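Local coordinates for dihydrodipicolinate synthase family protein (Sinorhizobium meliloti, PDB 4DNH) that is of unknown function but folds as a TIM barrel, as do enzymes of the dihydrodipicolinate synthase family, at residues I59-T64 / A96-R101; A85-G90 / E140-A145; G201-A206 / K213-V218; G255-Y260 / H314-P319; L263-E268 / G299-L304. All coordinates share one frame; numbering follows the deposited sequence.

All five contacts lie among the helices and loops around a closed barrel of eight parallel strands, or in the helices after it. Contact 1 joins helices 61-73 and 93-108; contact 2 starts inside the interval closed by contact 1 and ends on helix 132-148, so the two interlock, with centres 13 Å apart and atoms touching. Contact 3, about 22 Å centre to centre from contact 2, folds a loop onto helix 208-221. Contacts 4 and 5 lie opposite contacts 1 and 2 across the chain's centre. Contact 5 is nested within contact 4; together they fasten helices 298-305 and 308-315, which come after the last barrel strand and two intervening helices, to the region of strand 251-254.

Contact 1 of 5, residues I59-T64 / A96-R101; sequences IDWERT and ARELIR
Trp61 reaches across to Leu99 and Glu98 with the six-membered part of its indole, while the two backbones stay 8.1 Å apart at their closest alpha carbons, Trp61 CA and Leu99 CA. Its CG lies anti to the carbonyl carbon (chi1 -58°), which carries the ring over to helix 93-108. There Trp61 CZ3 is 3.9 Å from Leu99 CB, which sits at the indole edge, in its plane. The neighbouring corner, Trp61 CH2, meets Glu98 CG at 3.6 Å; the Glu98 carboxylate stands nearly perpendicular to the ring (86°), held by a salt bridge from Glu98 OE2 to Arg101 NH1 (2.9 Å). One branch of Leu99 continues the apolar seam, CD1 lying 3.7 Å from Thr64 CG2. Ile59 CG2 lies over one indole face, toward its rim. Arg102 adds a cation-pi contact to Trp61 and a salt bridge to Glu98. The contact thus joins the helices that follow barrel strands 37-40 and 77-80, with helix 132-148 packing next along against Arg97 and Ile100.

Contact 2 of 5, residues A85-G90 / E140-A145; sequences AQRGMG and ESQIEA
Arg87 and Gln142 approach from opposite directions, the amide oxygen arriving at the guanidinium edge: one side chain comes from a loop, the other from helix 132-148, and the 13.4 Å between Arg87 CA and Gln142 CA is spanned wholly by the two side chains. Arg87 CB is directed toward helix 132-148, and CG continues anti to the backbone N (chi1 -169°). A bend at chi2 (78°) then turns the side chain alongside helix 93-108, where CD and NE both pack on the methyl of Ala96. The residue occupies the second position of a type II beta turn, Gln86 to Met89, closed by Met89 N to Gln86 O at 3.0 Å, with Gly88 taking the positive phi of the third position. In the TIM barrel this turn follows strand 77-80, so the arginine starts from a strand-to-helix loop and runs toward the next helix but one. At its tip, NE forms a salt bridge with Asp122 OD2, and NH2 donates to the carbonyls of Ser81 and Gly118. Arg87 NH1 faces Gln142 OE1 at 3.0 Å, with the amide turned only 20° from the guanidinium plane. Gln142 is itself fixed at both ends of its amide: OE1 accepts from Gly120 N, while NE2 donates to His123 ND1 and Asp122 OD1, the carboxylate that also holds Arg87.

Contact 3 of 5, residues G201-A206 / K213-V218; sequences GYWGNA and KTCLDV
Trp203, whose ring lies against Cys215, has a positive phi (84°), a backbone value far commoner for glycine, because it fills the third position of a type II beta turn from Gly201 to Gly204. Gly204 N closes that turn on Gly201 O at 3.2 Å. From this unusual backbone the side chain is directed at helix 208-221, where the indole meets Cys215 and Val218. Cys215 CB stands 3.8 Å from the centroid of the five-membered ring of Trp203 and just 9° off its normal, a CH-pi contact over the face of that ring. Cys215 SG, swung anti to its own backbone N, moves out toward the six-membered ring and approaches it obliquely, 4.2 Å from the centroid and 34° off the normal, as a sulfur-aromatic contact. On the opposite indole face Tyr202 CD2 stands near the rim, with Trp203 NE1 in turn at the edge of the tyrosine ring. In the TIM barrel the turn belongs to the long connection from strand 186-191 to helix 208-221, so the loop folds back on the very helix it leads into. Trp190, from that strand, adds an edge-to-face contact to the indole, and Tyr175 of helix 168-181 meets it obliquely. One turn beyond Thr214, Val218 CG2 reaches Trp203 CZ3 at 4.3 Å. At the root of the side chain, Thr214 CG2 packs 3.5 Å from the carbonyl oxygen Trp203 O.

Contact 4 of 5, residues G255-Y260 / H314-P319; sequences GDDFNY and HIFKAP
Asp257 lays its carboxylate over the ring of Phe316, the planes 18° apart, in a loop that leaves TIM-barrel strand 251-254 and contains an Asx turn at Asp256. Asp257 CG lies anti to the carbonyl carbon (chi1 -57°), which helps lay the carboxylate there. Asp257 CB sits over the ring centre, 3.5 Å from the centroid and 8° off the normal, a CH-pi contact; Asp257 OD2 comes within 3.0 Å of Phe316 CE2. The Phe258 and Phe316 side chains slide past each other in opposite directions, with Phe258 CE1 3.7 Å from Phe316 CB and Phe316 O at the edge of the Phe258 ring. Phe316 is the first residue to leave helical geometry after helix 308-315; Tyr323 also stacks on its ring. The buried carboxylate has its polar partners elsewhere: OD1 accepts from Ile278 N, while OD2 bonds a glycerol, probably from the crystallisation liquor, that also bonds Gly255 O. Behind this shell, Phe258 N donates to Asp256 OD1 at 3.0 Å, nearly along its C-O axis.

Contact 5 of 5, residues L263-E268 / G299-L304; sequences LIAGDE and GEFFEL
Ala265 sets its methyl against two phenylalanines, Phe301 and Phe302, where helix 260-265 of the TIM barrel packs on helix 298-305, which comes later in the chain than the last barrel strand, 273-276. This is the close part: Ala265 CB lies 3.6 Å from Phe302 CZ and 3.8 Å from Phe301 CE2. The rings brace each other, for Phe301 CD2 stands 3.9 Å above the centre of the Phe302 ring, while Phe302 CE1 lies in the plane of Phe301 at its edge. Different first torsions, CG anti to the backbone N in Phe301 (174°) and anti to the carbonyl carbon in Phe302 (-73°), bring these successive side chains together on the methyl. Beside this pair, Ile264 and Phe301 share Leu293 of helix 283-294 as a neighbour. On the other side the packing fades: Gly266, with phi 79°, ends the helix, and the chain departs through Asp267, tied to Arg243 and Arg244, to a poorly ordered, exposed Glu268. The longest of the apolar approaches is Ile264 CG2 to Phe301 CZ, 4.2 Å.

Contact 1 of 5, residues I59-T64 / A96-R101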
# COMPACT_ATOMS: atom_id res chain seq x y z
N ILE A 59 14.30 -0.25 -12.76
CA ILE A 59 13.60 -1.27 -12.01
C ILE A 59 14.17 -2.66 -12.27
O ILE A 59 14.55 -3.00 -13.39
CB ILE A 59 12.08 -1.24 -12.33
CG1 ILE A 59 11.48 0.10 -11.86
CG2 ILE A 59 11.34 -2.42 -11.69
CD1 ILE A 59 10.10 0.41 -12.42
N ASP A 60 14.26 -3.46 -11.22
CA ASP A 60 14.58 -4.86 -11.38
C ASP A 60 13.27 -5.62 -11.56
O ASP A 60 12.60 -5.93 -10.59
CB ASP A 60 15.34 -5.34 -10.15
CG ASP A 60 15.72 -6.80 -10.24
OD1 ASP A 60 15.30 -7.48 -11.19
OD2 ASP A 60 16.45 -7.27 -9.35
N TRP A 61 12.89 -5.90 -12.79
CA TRP A 61 11.62 -6.61 -13.06
C TRP A 61 11.49 -7.98 -12.43
O TRP A 61 10.46 -8.31 -11.86
CB TRP A 61 11.38 -6.69 -14.55
CG TRP A 61 11.34 -5.30 -15.13
CD1 TRP A 61 12.29 -4.68 -15.93
CD2 TRP A 61 10.29 -4.29 -14.93
NE1 TRP A 61 11.90 -3.41 -16.26
CE2 TRP A 61 10.72 -3.11 -15.68
CE3 TRP A 61 9.08 -4.25 -14.24
CZ2 TRP A 61 9.96 -1.95 -15.72
CZ3 TRP A 61 8.32 -3.09 -14.29
CH2 TRP A 61 8.76 -1.96 -15.01
N GLU A 62 12.55 -8.78 -12.53
CA GLU A 62 12.55 -10.13 -12.00
C GLU A 62 12.28 -10.09 -10.50
O GLU A 62 11.37 -10.76 -10.00
CB GLU A 62 13.88 -10.82 -12.33
CG GLU A 62 13.90 -12.32 -12.05
CD GLU A 62 14.57 -12.71 -10.73
OE1 GLU A 62 14.74 -11.85 -9.83
OE2 GLU A 62 14.92 -13.91 -10.58
N ARG A 63 13.05 -9.28 -9.78
CA ARG A 63 12.86 -9.18 -8.35
C ARG A 63 11.50 -8.56 -7.97
O ARG A 63 10.87 -9.00 -7.01
CB ARG A 63 14.02 -8.41 -7.74
CG ARG A 63 14.42 -8.90 -6.36
CD ARG A 63 15.47 -10.00 -6.42
NE ARG A 63 14.97 -11.24 -6.99
CZ ARG A 63 14.23 -12.16 -6.36
NH1 ARG A 63 13.89 -11.99 -5.09
NH2 ARG A 63 13.84 -13.25 -7.00
N THR A 64 11.05 -7.56 -8.72
CA THR A 64 9.74 -6.93 -8.47
C THR A 64 8.60 -7.91 -8.69
O THR A 64 7.71 -8.02 -7.84
CB THR A 64 9.54 -5.69 -9.37
OG1 THR A 64 10.53 -4.71 -9.02
CG2 THR A 64 8.17 -5.08 -9.20
N ALA A 96 4.97 2.94 -14.35
CA ALA A 96 3.77 2.41 -13.72
C ALA A 96 2.94 1.57 -14.71
O ALA A 96 2.49 0.48 -14.36
CB ALA A 96 2.93 3.54 -13.12
N ARG A 97 2.75 2.10 -15.91
CA ARG A 97 2.09 1.39 -17.01
C ARG A 97 2.83 0.08 -17.33
O ARG A 97 2.21 -0.97 -17.50
CB ARG A 97 2.03 2.31 -18.23
CG ARG A 97 1.22 1.77 -19.39
CD ARG A 97 1.57 2.48 -20.69
NE ARG A 97 0.74 1.98 -21.79
CZ ARG A 97 -0.05 2.73 -22.56
NH1 ARG A 97 -0.11 4.05 -22.39
NH2 ARG A 97 -0.77 2.16 -23.52
N GLU A 98 4.15 0.13 -17.38
CA GLU A 98 4.92 -1.07 -17.68
C GLU A 98 4.79 -2.10 -16.56
O GLU A 98 4.65 -3.28 -16.82
CB GLU A 98 6.38 -0.71 -17.97
CG GLU A 98 7.30 -1.87 -18.30
CD GLU A 98 7.02 -2.55 -19.63
OE1 GLU A 98 5.93 -2.34 -20.23
OE2 GLU A 98 7.90 -3.32 -20.08
N LEU A 99 4.77 -1.64 -15.31
CA LEU A 99 4.65 -2.55 -14.17
C LEU A 99 3.28 -3.22 -14.19
O LEU A 99 3.16 -4.43 -13.99
CB LEU A 99 4.89 -1.81 -12.88
CG LEU A 99 4.77 -2.54 -11.54
CD1 LEU A 99 5.54 -3.85 -11.53
CD2 LEU A 99 5.25 -1.60 -10.45
N ILE A 100 2.26 -2.42 -14.47
CA ILE A 100 0.92 -2.93 -14.63
C ILE A 100 0.85 -3.99 -15.74
O ILE A 100 0.33 -5.07 -15.53
CB ILE A 100 -0.08 -1.77 -14.85
CG1 ILE A 100 -0.22 -0.97 -13.54
CG2 ILE A 100 -1.42 -2.30 -15.34
CD1 ILE A 100 -1.09 0.28 -13.63
N ARG A 101 1.43 -3.69 -16.90
CA ARG A 101 1.49 -4.62 -18.03
C ARG A 101 2.17 -5.96 -17.68
O ARG A 101 1.60 -7.02 -17.92
CB ARG A 101 2.16 -3.95 -19.22
CG ARG A 101 2.21 -4.78 -20.49
CD ARG A 101 3.31 -4.28 -21.41
NE ARG A 101 3.91 -5.40 -22.12
CZ ARG A 101 5.15 -5.86 -21.95
NH1 ARG A 101 5.99 -5.26 -21.11
NH2 ARG A 101 5.56 -6.90 -22.65

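Contact 2 of 5, residues A85-G90 / E140-A145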
# COMPACT_ATOMS: atom_id res chain seq x y z
N ALA A 85 4.18 1.53 -4.29
CA ALA A 85 5.15 1.29 -5.38
C ALA A 85 5.75 2.62 -5.79
O ALA A 85 6.39 2.73 -6.82
CB ALA A 85 4.49 0.60 -6.56
N GLN A 86 5.49 3.63 -4.95
CA GLN A 86 6.10 4.97 -5.04
C GLN A 86 5.54 5.80 -6.16
O GLN A 86 6.18 6.75 -6.61
CB GLN A 86 7.64 4.91 -5.09
CG GLN A 86 8.25 4.59 -3.74
CD GLN A 86 9.70 4.14 -3.81
OE1 GLN A 86 9.99 2.94 -3.81
NE2 GLN A 86 10.62 5.10 -3.88
N ARG A 87 4.33 5.43 -6.60
CA ARG A 87 3.54 6.15 -7.59
C ARG A 87 3.46 7.64 -7.25
O ARG A 87 3.21 8.01 -6.09
CB ARG A 87 2.13 5.56 -7.64
CG ARG A 87 1.27 6.03 -8.82
CD ARG A 87 1.65 5.30 -10.10
NE ARG A 87 0.72 5.60 -11.18
CZ ARG A 87 -0.30 4.83 -11.53
NH1 ARG A 87 -1.09 5.22 -12.52
NH2 ARG A 87 -0.55 3.66 -10.91
N GLY A 88 3.69 8.50 -8.24
CA GLY A 88 3.66 9.96 -8.01
C GLY A 88 4.83 10.55 -7.23
O GLY A 88 4.97 11.77 -7.15
N MSE A 89 5.68 9.69 -6.66
CA MSE A 89 6.79 10.09 -5.79
C MSE A 89 8.01 9.24 -6.11
O MSE A 89 8.62 8.61 -5.22
CB MSE A 89 6.31 9.97 -4.33
CG MSE A 89 7.03 10.97 -3.41
SE MSE A 89 6.69 10.57 -1.49
CE MSE A 89 8.49 10.12 -0.83
N GLY A 90 8.37 9.20 -7.39
CA GLY A 90 9.47 8.37 -7.87
C GLY A 90 9.13 7.46 -9.04
O GLY A 90 9.98 7.20 -9.91
N GLU A 140 -9.07 8.87 -18.59
CA GLU A 140 -9.45 7.89 -19.60
C GLU A 140 -8.23 7.30 -20.32
O GLU A 140 -8.24 6.12 -20.68
CB GLU A 140 -10.53 8.42 -20.56
CG GLU A 140 -10.13 9.53 -21.52
CD GLU A 140 -11.33 10.05 -22.32
OE1 GLU A 140 -11.46 9.68 -23.51
OE2 GLU A 140 -12.15 10.80 -21.74
N SER A 141 -7.18 8.11 -20.48
CA SER A 141 -5.96 7.65 -21.12
C SER A 141 -5.38 6.46 -20.34
O SER A 141 -5.11 5.40 -20.92
CB SER A 141 -4.95 8.79 -21.21
OG SER A 141 -3.78 8.41 -21.89
N GLN A 142 -5.22 6.63 -19.03
CA GLN A 142 -4.67 5.58 -18.18
C GLN A 142 -5.63 4.42 -18.01
O GLN A 142 -5.21 3.25 -18.06
CB GLN A 142 -4.28 6.11 -16.80
CG GLN A 142 -3.31 7.28 -16.79
CD GLN A 142 -2.54 7.38 -15.48
OE1 GLN A 142 -2.76 6.60 -14.54
NE2 GLN A 142 -1.64 8.35 -15.40
N ILE A 143 -6.91 4.72 -17.79
CA ILE A 143 -7.96 3.70 -17.68
C ILE A 143 -8.00 2.80 -18.92
O ILE A 143 -8.06 1.58 -18.80
CB ILE A 143 -9.36 4.32 -17.40
CG1 ILE A 143 -9.45 4.73 -15.94
CG2 ILE A 143 -10.50 3.36 -17.77
CD1 ILE A 143 -10.49 5.78 -15.66
N GLU A 144 -7.95 3.40 -20.11
CA GLU A 144 -7.99 2.63 -21.35
C GLU A 144 -6.74 1.78 -21.50
O GLU A 144 -6.81 0.62 -21.89
CB GLU A 144 -8.21 3.54 -22.56
CG GLU A 144 -9.67 3.97 -22.74
CD GLU A 144 -9.85 5.11 -23.74
OE1 GLU A 144 -8.84 5.73 -24.16
OE2 GLU A 144 -11.02 5.40 -24.09
N ALA A 145 -5.59 2.37 -21.18
CA ALA A 145 -4.33 1.63 -21.18
C ALA A 145 -4.41 0.38 -20.32
O ALA A 145 -4.05 -0.71 -20.78
CB ALA A 145 -3.19 2.53 -20.73

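Contact 3 of 5, residues G201-A206 / K213-V218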
# COMPACT_ATOMS: atom_id res chain seq x y z
N GLY A 201 -7.29 18.82 0.60
CA GLY A 201 -8.71 19.15 0.49
C GLY A 201 -9.44 18.43 -0.63
O GLY A 201 -10.29 19.02 -1.30
N TYR A 202 -9.12 17.15 -0.84
CA TYR A 202 -9.75 16.36 -1.90
C TYR A 202 -11.26 16.17 -1.64
O TYR A 202 -11.69 16.06 -0.48
CB TYR A 202 -9.03 15.02 -2.08
CG TYR A 202 -9.15 14.46 -3.48
CD1 TYR A 202 -8.35 14.93 -4.51
CD2 TYR A 202 -10.07 13.45 -3.76
CE1 TYR A 202 -8.46 14.42 -5.79
CE2 TYR A 202 -10.19 12.93 -5.05
CZ TYR A 202 -9.38 13.41 -6.06
OH TYR A 202 -9.50 12.91 -7.33
N TRP A 203 -12.04 16.14 -2.73
CA TRP A 203 -13.52 16.16 -2.74
C TRP A 203 -14.13 17.54 -2.65
O TRP A 203 -15.34 17.70 -2.80
CB TRP A 203 -14.15 15.20 -1.73
CG TRP A 203 -13.67 13.78 -1.90
CD1 TRP A 203 -12.91 13.04 -1.00
CD2 TRP A 203 -13.87 12.89 -3.05
NE1 TRP A 203 -12.65 11.78 -1.49
CE2 TRP A 203 -13.20 11.63 -2.72
CE3 TRP A 203 -14.52 13.00 -4.27
CZ2 TRP A 203 -13.18 10.55 -3.59
CZ3 TRP A 203 -14.50 11.90 -5.14
CH2 TRP A 203 -13.84 10.71 -4.80
N GLY A 204 -13.29 18.55 -2.41
CA GLY A 204 -13.72 19.94 -2.43
C GLY A 204 -13.84 20.64 -1.09
O GLY A 204 -14.26 21.80 -1.03
N ASN A 205 -13.47 19.96 -0.01
CA ASN A 205 -13.47 20.57 1.32
C ASN A 205 -12.22 20.25 2.13
O ASN A 205 -11.73 19.11 2.12
CB ASN A 205 -14.72 20.15 2.11
CG ASN A 205 -15.07 21.13 3.20
OD1 ASN A 205 -14.23 21.50 4.04
ND2 ASN A 205 -16.32 21.58 3.21
N ALA A 206 -11.73 21.25 2.86
CA ALA A 206 -10.54 21.08 3.71
C ALA A 206 -10.84 20.20 4.95
O ALA A 206 -9.93 19.62 5.55
CB ALA A 206 -9.99 22.45 4.12
N LYS A 213 -18.99 13.56 2.80
CA LYS A 213 -20.33 13.75 2.22
C LYS A 213 -20.33 13.69 0.69
O LYS A 213 -21.14 12.98 0.09
CB LYS A 213 -20.92 15.09 2.69
CG LYS A 213 -22.42 15.26 2.50
CD LYS A 213 -22.78 16.75 2.48
CE LYS A 213 -23.83 17.11 3.54
NZ LYS A 213 -25.18 16.53 3.29
N THR A 214 -19.41 14.43 0.07
CA THR A 214 -19.27 14.47 -1.38
C THR A 214 -18.86 13.10 -1.90
O THR A 214 -19.33 12.66 -2.95
CB THR A 214 -18.20 15.49 -1.80
OG1 THR A 214 -18.33 16.68 -1.02
CG2 THR A 214 -18.33 15.85 -3.27
N CYS A 215 -17.97 12.44 -1.15
CA CYS A 215 -17.43 11.14 -1.54
C CYS A 215 -18.52 10.07 -1.51
O CYS A 215 -18.66 9.30 -2.47
CB CYS A 215 -16.29 10.75 -0.61
SG CYS A 215 -15.49 9.22 -1.09
N LEU A 216 -19.28 10.06 -0.42
CA LEU A 216 -20.44 9.18 -0.28
C LEU A 216 -21.45 9.37 -1.41
O LEU A 216 -21.96 8.40 -1.96
CB LEU A 216 -21.11 9.37 1.09
CG LEU A 216 -20.41 8.73 2.30
CD1 LEU A 216 -21.13 9.05 3.60
CD2 LEU A 216 -20.28 7.21 2.13
N ASP A 217 -21.71 10.63 -1.77
CA ASP A 217 -22.65 10.97 -2.84
C ASP A 217 -22.27 10.35 -4.19
O ASP A 217 -23.13 9.85 -4.92
CB ASP A 217 -22.82 12.50 -2.96
CG ASP A 217 -23.74 13.09 -1.89
OD1 ASP A 217 -24.43 12.33 -1.16
OD2 ASP A 217 -23.79 14.33 -1.77
N VAL A 218 -20.97 10.37 -4.52
CA VAL A 218 -20.46 9.74 -5.74
C VAL A 218 -20.72 8.23 -5.75
O VAL A 218 -21.23 7.70 -6.74
CB VAL A 218 -18.94 10.00 -5.91
CG1 VAL A 218 -18.42 9.27 -7.14
CG2 VAL A 218 -18.65 11.49 -6.01

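Contact 4 of 5, residues G255-Y260 / H314-P319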
# COMPACT_ATOMS: atom_id res chain seq x y z
N GLY A 255 -7.22 1.31 4.59
CA GLY A 255 -5.95 1.81 4.09
C GLY A 255 -5.21 2.30 5.29
O GLY A 255 -4.12 2.84 5.18
N ASP A 256 -5.82 2.05 6.44
CA ASP A 256 -5.32 2.50 7.73
C ASP A 256 -4.29 1.52 8.27
O ASP A 256 -4.65 0.53 8.93
CB ASP A 256 -6.51 2.65 8.68
CG ASP A 256 -6.18 3.44 9.93
OD1 ASP A 256 -5.08 3.24 10.48
OD2 ASP A 256 -7.05 4.24 10.38
N ASP A 257 -3.02 1.80 8.01
CA ASP A 257 -1.92 0.96 8.51
C ASP A 257 -1.63 1.14 10.01
O ASP A 257 -0.75 0.46 10.56
CB ASP A 257 -0.64 1.21 7.70
CG ASP A 257 -0.83 0.97 6.19
OD1 ASP A 257 -0.76 -0.20 5.75
OD2 ASP A 257 -1.03 1.96 5.44
N PHE A 258 -2.37 2.02 10.69
CA PHE A 258 -2.25 2.18 12.15
C PHE A 258 -3.25 1.32 12.91
O PHE A 258 -3.00 0.94 14.06
CB PHE A 258 -2.46 3.63 12.54
CG PHE A 258 -1.20 4.43 12.66
CD1 PHE A 258 -0.47 4.77 11.53
CD2 PHE A 258 -0.76 4.87 13.91
CE1 PHE A 258 0.69 5.51 11.64
CE2 PHE A 258 0.40 5.61 14.03
CZ PHE A 258 1.13 5.93 12.89
N ASN A 259 -4.36 0.99 12.25
CA ASN A 259 -5.55 0.44 12.89
C ASN A 259 -6.21 -0.77 12.22
O ASN A 259 -7.31 -1.17 12.61
CB ASN A 259 -6.56 1.55 13.01
CG ASN A 259 -6.09 2.62 13.96
OD1 ASN A 259 -5.78 2.33 15.11
ND2 ASN A 259 -5.98 3.85 13.47
N TYR A 260 -5.52 -1.34 11.24
CA TYR A 260 -6.01 -2.47 10.43
C TYR A 260 -6.57 -3.68 11.20
O TYR A 260 -7.62 -4.22 10.82
CB TYR A 260 -4.92 -2.92 9.45
CG TYR A 260 -3.59 -3.30 10.07
CD1 TYR A 260 -2.65 -2.33 10.41
CD2 TYR A 260 -3.27 -4.64 10.30
CE1 TYR A 260 -1.43 -2.68 10.98
CE2 TYR A 260 -2.06 -5.01 10.87
CZ TYR A 260 -1.14 -4.03 11.21
OH TYR A 260 0.08 -4.40 11.78
N HIS A 314 5.30 2.19 13.69
CA HIS A 314 6.67 2.67 13.59
C HIS A 314 7.06 2.93 12.15
O HIS A 314 7.61 3.99 11.83
CB HIS A 314 7.63 1.71 14.28
CG HIS A 314 9.08 2.09 14.11
ND1 HIS A 314 9.68 3.04 14.88
CD2 HIS A 314 10.06 1.62 13.23
CE1 HIS A 314 10.97 3.16 14.52
NE2 HIS A 314 11.21 2.30 13.50
N ILE A 315 6.76 1.97 11.28
CA ILE A 315 7.05 2.09 9.86
C ILE A 315 6.35 3.30 9.24
O ILE A 315 6.95 3.99 8.39
CB ILE A 315 6.71 0.81 9.09
CG1 ILE A 315 7.70 -0.31 9.48
CG2 ILE A 315 6.77 1.06 7.58
CD1 ILE A 315 7.37 -1.68 8.91
N PHE A 316 5.12 3.57 9.68
CA PHE A 316 4.33 4.67 9.13
C PHE A 316 4.39 5.95 9.94
O PHE A 316 3.55 6.85 9.76
CB PHE A 316 2.88 4.25 8.95
CG PHE A 316 2.66 3.32 7.79
CD1 PHE A 316 3.07 2.00 7.86
CD2 PHE A 316 2.02 3.77 6.64
CE1 PHE A 316 2.86 1.13 6.79
CE2 PHE A 316 1.80 2.93 5.58
CZ PHE A 316 2.23 1.60 5.65
N LYS A 317 5.36 6.07 10.84
CA LYS A 317 5.39 7.25 11.69
C LYS A 317 5.79 8.52 10.94
O LYS A 317 6.42 8.47 9.87
CB LYS A 317 6.24 7.02 12.94
CG LYS A 317 7.71 7.29 12.82
CD LYS A 317 8.32 6.84 14.13
CE LYS A 317 9.35 7.82 14.63
NZ LYS A 317 9.70 7.44 16.03
N ALA A 318 5.39 9.66 11.51
CA ALA A 318 5.67 10.97 10.94
C ALA A 318 7.19 11.18 10.78
O ALA A 318 7.95 10.88 11.70
CB ALA A 318 5.04 12.05 11.80
N PRO A 319 7.64 11.67 9.60
CA PRO A 319 6.86 11.95 8.37
C PRO A 319 6.46 10.68 7.62
O PRO A 319 7.31 9.92 7.15
CB PRO A 319 7.82 12.80 7.51
CG PRO A 319 9.18 12.42 8.01
CD PRO A 319 9.03 12.15 9.48

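Contact 5 of 5, residues L263-E268 / G299-L304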
# COMPACT_ATOMS: atom_id res chain seq x y z
N LEU A 263 -10.00 -2.76 12.64
CA LEU A 263 -10.96 -2.49 11.56
C LEU A 263 -11.33 -3.73 10.76
O LEU A 263 -12.51 -3.93 10.44
CB LEU A 263 -10.44 -1.38 10.65
CG LEU A 263 -10.14 -0.03 11.31
CD1 LEU A 263 -9.24 0.81 10.42
CD2 LEU A 263 -11.42 0.70 11.63
N ILE A 264 -10.34 -4.57 10.43
CA ILE A 264 -10.57 -5.82 9.69
C ILE A 264 -11.49 -6.78 10.47
O ILE A 264 -12.46 -7.29 9.92
CB ILE A 264 -9.25 -6.48 9.23
CG1 ILE A 264 -8.52 -5.55 8.24
CG2 ILE A 264 -9.50 -7.80 8.53
CD1 ILE A 264 -7.09 -5.92 7.93
N ALA A 265 -11.20 -6.98 11.76
CA ALA A 265 -12.07 -7.77 12.65
C ALA A 265 -13.46 -7.14 12.77
O ALA A 265 -14.46 -7.85 12.84
CB ALA A 265 -11.43 -7.92 14.03
N GLY A 266 -13.52 -5.81 12.78
CA GLY A 266 -14.80 -5.10 12.80
C GLY A 266 -15.49 -5.01 14.15
O GLY A 266 -14.99 -5.50 15.17
N ASP A 267 -16.66 -4.37 14.15
CA ASP A 267 -17.47 -4.24 15.34
C ASP A 267 -18.80 -4.97 15.20
O ASP A 267 -18.98 -5.78 14.29
CB ASP A 267 -17.69 -2.75 15.70
CG ASP A 267 -17.84 -1.85 14.47
OD1 ASP A 267 -18.53 -2.22 13.49
OD2 ASP A 267 -17.25 -0.73 14.50
N GLU A 268 -19.72 -4.67 16.11
CA GLU A 268 -21.06 -5.21 16.11
C GLU A 268 -21.95 -4.68 14.97
O GLU A 268 -23.11 -5.08 14.86
CB GLU A 268 -21.72 -4.93 17.47
CG GLU A 268 -21.10 -5.69 18.64
CD GLU A 268 -21.56 -5.22 20.01
OE1 GLU A 268 -22.79 -5.07 20.22
OE2 GLU A 268 -20.69 -5.02 20.89
N GLY A 299 -9.52 -15.15 18.27
CA GLY A 299 -8.44 -15.11 19.24
C GLY A 299 -7.06 -15.22 18.61
O GLY A 299 -6.17 -14.42 18.91
N GLU A 300 -6.88 -16.19 17.71
CA GLU A 300 -5.59 -16.36 17.05
C GLU A 300 -5.27 -15.23 16.05
O GLU A 300 -4.11 -14.82 15.93
CB GLU A 300 -5.45 -17.74 16.41
CG GLU A 300 -4.03 -18.27 16.45
CD GLU A 300 -3.78 -19.44 15.50
OE1 GLU A 300 -4.70 -20.25 15.27
OE2 GLU A 300 -2.64 -19.55 14.98
N PHE A 301 -6.29 -14.74 15.36
CA PHE A 301 -6.18 -13.54 14.54
C PHE A 301 -5.42 -12.42 15.27
O PHE A 301 -4.40 -11.93 14.76
CB PHE A 301 -7.57 -13.06 14.13
CG PHE A 301 -7.58 -11.74 13.40
CD1 PHE A 301 -7.35 -11.69 12.03
CD2 PHE A 301 -7.87 -10.55 14.07
CE1 PHE A 301 -7.39 -10.48 11.35
CE2 PHE A 301 -7.91 -9.33 13.40
CZ PHE A 301 -7.67 -9.30 12.04
N PHE A 302 -5.92 -12.03 16.45
CA PHE A 302 -5.30 -10.96 17.24
C PHE A 302 -3.93 -11.35 17.79
O PHE A 302 -3.02 -10.53 17.80
CB PHE A 302 -6.22 -10.51 18.39
CG PHE A 302 -7.41 -9.69 17.95
CD1 PHE A 302 -7.24 -8.41 17.42
CD2 PHE A 302 -8.71 -10.19 18.08
CE1 PHE A 302 -8.32 -7.66 17.01
CE2 PHE A 302 -9.81 -9.44 17.68
CZ PHE A 302 -9.61 -8.17 17.14
N GLU A 303 -3.78 -12.60 18.23
CA GLU A 303 -2.50 -13.11 18.71
C GLU A 303 -1.41 -12.95 17.65
O GLU A 303 -0.26 -12.64 17.99
CB GLU A 303 -2.59 -14.60 19.07
CG GLU A 303 -3.10 -14.90 20.47
CD GLU A 303 -3.37 -16.38 20.71
OE1 GLU A 303 -2.95 -17.21 19.86
OE2 GLU A 303 -4.01 -16.72 21.73
N LEU A 304 -1.77 -13.18 16.39
CA LEU A 304 -0.85 -13.04 15.27
C LEU A 304 -0.65 -11.57 14.84
O LEU A 304 0.48 -11.14 14.58
CB LEU A 304 -1.35 -13.88 14.08
CG LEU A 304 -1.27 -15.43 14.14
CD1 LEU A 304 -2.13 -16.05 13.06
CD2 LEU A 304 0.15 -15.96 14.02